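Local coordinates for protein transcriptional regulator (Rhodococcus sp., PDB 2O0Y) that probably binds DNA and regulates transcription as a member of the IclR family, pairing a helix-turn-helix domain with a GAF-like C-terminal domain, at residues A153-L158 with G193-H198. Numbering follows the deposited sequence.
Sequences AGKILL and GYQLVH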
loop_
_atom_site.group_PDB
_atom_site.type_symbol
_atom_site.label_atom_id
_atom_site.label_comp_id
_atom_site.label_asym_id
_atom_site.label_seq_id
_atom_site.Cartn_x
_atom_site.Cartn_y
_atom_site.Cartn_z
ATOM N N ALA B 153 -15.070 2.290 18.365
ATOM C CA ALA B 153 -14.646 2.053 16.985
ATOM C C ALA B 153 -13.823 0.773 16.896
ATOM O O ALA B 153 -14.046 -0.035 15.993
ATOM C CB ALA B 153 -13.853 3.220 16.458
ATOM N N GLY B 154 -12.873 0.575 17.818
ATOM C CA GLY B 154 -12.018 -0.614 17.760
ATOM C C GLY B 154 -12.821 -1.915 17.744
ATOM O O GLY B 154 -12.538 -2.829 16.973
ATOM N N LYS B 155 -13.810 -2.035 18.636
ATOM C CA LYS B 155 -14.651 -3.231 18.671
ATOM C C LYS B 155 -15.569 -3.389 17.444
ATOM O O LYS B 155 -15.941 -4.493 17.089
ATOM C CB LYS B 155 -15.456 -3.276 19.975
ATOM C CG LYS B 155 -14.572 -3.682 21.172
ATOM C CD LYS B 155 -15.315 -3.553 22.532
ATOM C CE LYS B 155 -14.960 -2.258 23.286
ATOM N NZ LYS B 155 -13.568 -2.269 23.925
ATOM N N ILE B 156 -15.939 -2.285 16.800
ATOM C CA ILE B 156 -16.698 -2.370 15.543
ATOM C C ILE B 156 -15.758 -2.887 14.444
ATOM O O ILE B 156 -16.099 -3.818 13.748
ATOM C CB ILE B 156 -17.349 -1.022 15.141
ATOM C CG1 ILE B 156 -18.503 -0.655 16.117
ATOM C CG2 ILE B 156 -17.828 -1.048 13.660
ATOM C CD1 ILE B 156 -19.734 -1.561 15.988
ATOM N N LEU B 157 -14.546 -2.333 14.331
ATOM C CA LEU B 157 -13.604 -2.810 13.304
ATOM C C LEU B 157 -13.273 -4.274 13.489
ATOM O O LEU B 157 -13.030 -4.965 12.506
ATOM C CB LEU B 157 -12.320 -1.983 13.304
ATOM C CG LEU B 157 -12.584 -0.526 12.906
ATOM C CD1 LEU B 157 -11.371 0.335 13.273
ATOM C CD2 LEU B 157 -12.886 -0.465 11.385
ATOM N N LEU B 158 -13.255 -4.761 14.734
ATOM C CA LEU B 158 -12.857 -6.160 14.968
ATOM C C LEU B 158 -13.967 -7.116 14.582
ATOM O O LEU B 158 -13.773 -8.321 14.642
ATOM C CB LEU B 158 -12.461 -6.409 16.431
ATOM C CG LEU B 158 -11.106 -5.818 16.810
ATOM C CD1 LEU B 158 -10.920 -5.775 18.349
ATOM C CD2 LEU B 158 -9.962 -6.595 16.094
ATOM N N GLY B 193 -25.753 -4.123 16.979
ATOM C CA GLY B 193 -25.582 -3.355 15.744
ATOM C C GLY B 193 -24.724 -2.122 15.932
ATOM O O GLY B 193 -24.482 -1.379 14.987
ATOM N N TYR B 194 -24.281 -1.895 17.166
ATOM C CA TYR B 194 -23.409 -0.770 17.467
ATOM C C TYR B 194 -22.692 -0.982 18.786
ATOM O O TYR B 194 -23.015 -1.898 19.549
ATOM C CB TYR B 194 -24.204 0.556 17.482
ATOM C CG TYR B 194 -25.292 0.600 18.514
ATOM C CD1 TYR B 194 -26.595 0.214 18.199
ATOM C CD2 TYR B 194 -25.020 1.016 19.820
ATOM C CE1 TYR B 194 -27.613 0.224 19.205
ATOM C CE2 TYR B 194 -26.045 1.045 20.826
ATOM C CZ TYR B 194 -27.311 0.665 20.500
ATOM O OH TYR B 194 -28.298 0.702 21.471
ATOM N N GLN B 195 -21.714 -0.124 19.034
ATOM C CA GLN B 195 -20.974 -0.101 20.300
ATOM C C GLN B 195 -21.136 1.255 20.968
ATOM O O GLN B 195 -20.957 2.270 20.333
ATOM C CB GLN B 195 -19.481 -0.333 20.033
ATOM C CG GLN B 195 -19.122 -1.784 19.663
ATOM C CD GLN B 195 -19.039 -2.667 20.850
ATOM O OE1 GLN B 195 -19.115 -2.184 21.962
ATOM N NE2 GLN B 195 -18.867 -3.981 20.632
ATOM N N LEU B 196 -21.452 1.260 22.259
ATOM C CA LEU B 196 -21.547 2.500 23.027
ATOM C C LEU B 196 -20.769 2.244 24.318
ATOM O O LEU B 196 -21.171 1.394 25.102
ATOM C CB LEU B 196 -23.031 2.831 23.304
ATOM C CG LEU B 196 -23.300 3.904 24.369
ATOM C CD1 LEU B 196 -22.823 5.251 23.885
ATOM C CD2 LEU B 196 -24.787 3.945 24.578
ATOM N N VAL B 197 -19.633 2.924 24.483
ATOM C CA VAL B 197 -18.723 2.636 25.593
ATOM C C VAL B 197 -18.367 3.950 26.301
ATOM O O VAL B 197 -18.383 5.028 25.669
ATOM C CB VAL B 197 -17.404 1.998 25.067
ATOM C CG1 VAL B 197 -17.686 0.768 24.195
ATOM C CG2 VAL B 197 -16.635 2.980 24.278
ATOM N N HIS B 198 -18.000 3.856 27.576
ATOM C CA HIS B 198 -17.647 5.047 28.388
ATOM C C HIS B 198 -16.308 4.864 29.103
ATOM O O HIS B 198 -16.112 3.871 29.779
ATOM C CB HIS B 198 -18.717 5.293 29.445
ATOM C CG HIS B 198 -20.119 5.287 28.919
ATOM N ND1 HIS B 198 -20.693 6.384 28.305
ATOM C CD2 HIS B 198 -21.072 4.326 28.940
ATOM C CE1 HIS B 198 -21.937 6.092 27.963
ATOM N NE2 HIS B 198 -22.194 4.852 28.348
HETATM O O HOH W 1 -18.433 -4.965 17.965
#
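Ile156 and Gln195 bring the last turn of helix 152-157 against edge strand 195-198, and the close packing of this contact gathers around Gln195, which lies against both Ile156 and the Lys155 stem. The side chains of Ile156 and Gln195 run alongside one another with their ends pointing opposite ways, Ile156 CD1 3.7 Å from Gln195 CG and Ile156 CG1 3.8 Å from the same carbon. Ile156 CD1 also reaches the backbone at Tyr194 CA (4.0 Å). Ser209, Pro211, Val219 and Ala222 of the next two strands also touch Ile156, so the helix is seated on the sheet of the IclR C-terminal domain.

Beyond CG the Gln195 chain bends (chi2 -80°), which carries its amide to the Lys155 stem; the two side chains are nearly perpendicular, and Gln195 NE2 lies 3.5 Å from Lys155 CB. Gln195 NE2 donates to a water (2.9 Å) that in turn donates to Lys155 O (2.7 Å), and it is also bonded to Lys185 O of helix 178-192. With an alanine here, Lys185 O would probably lose this donor, the water its link to the strand, and a gap would open beside Ile156.

Toward partly exposed Val197 the fit slackens: Lys155 CE comes no nearer than 4.2 Å to Val197 CG1. The lysine chain, kinked in its outer half, leads its ammonium away from the strand to a salt bridge with Glu200, whose carboxylate probably also eases the closeness of the Lys155 and Lys185 ammonium groups. Helix and strand are thus joined by van der Waals contact and one shared water, while the direct polar bonds of both Lys155 and Gln195 tie them to neighbouring parts of the domain.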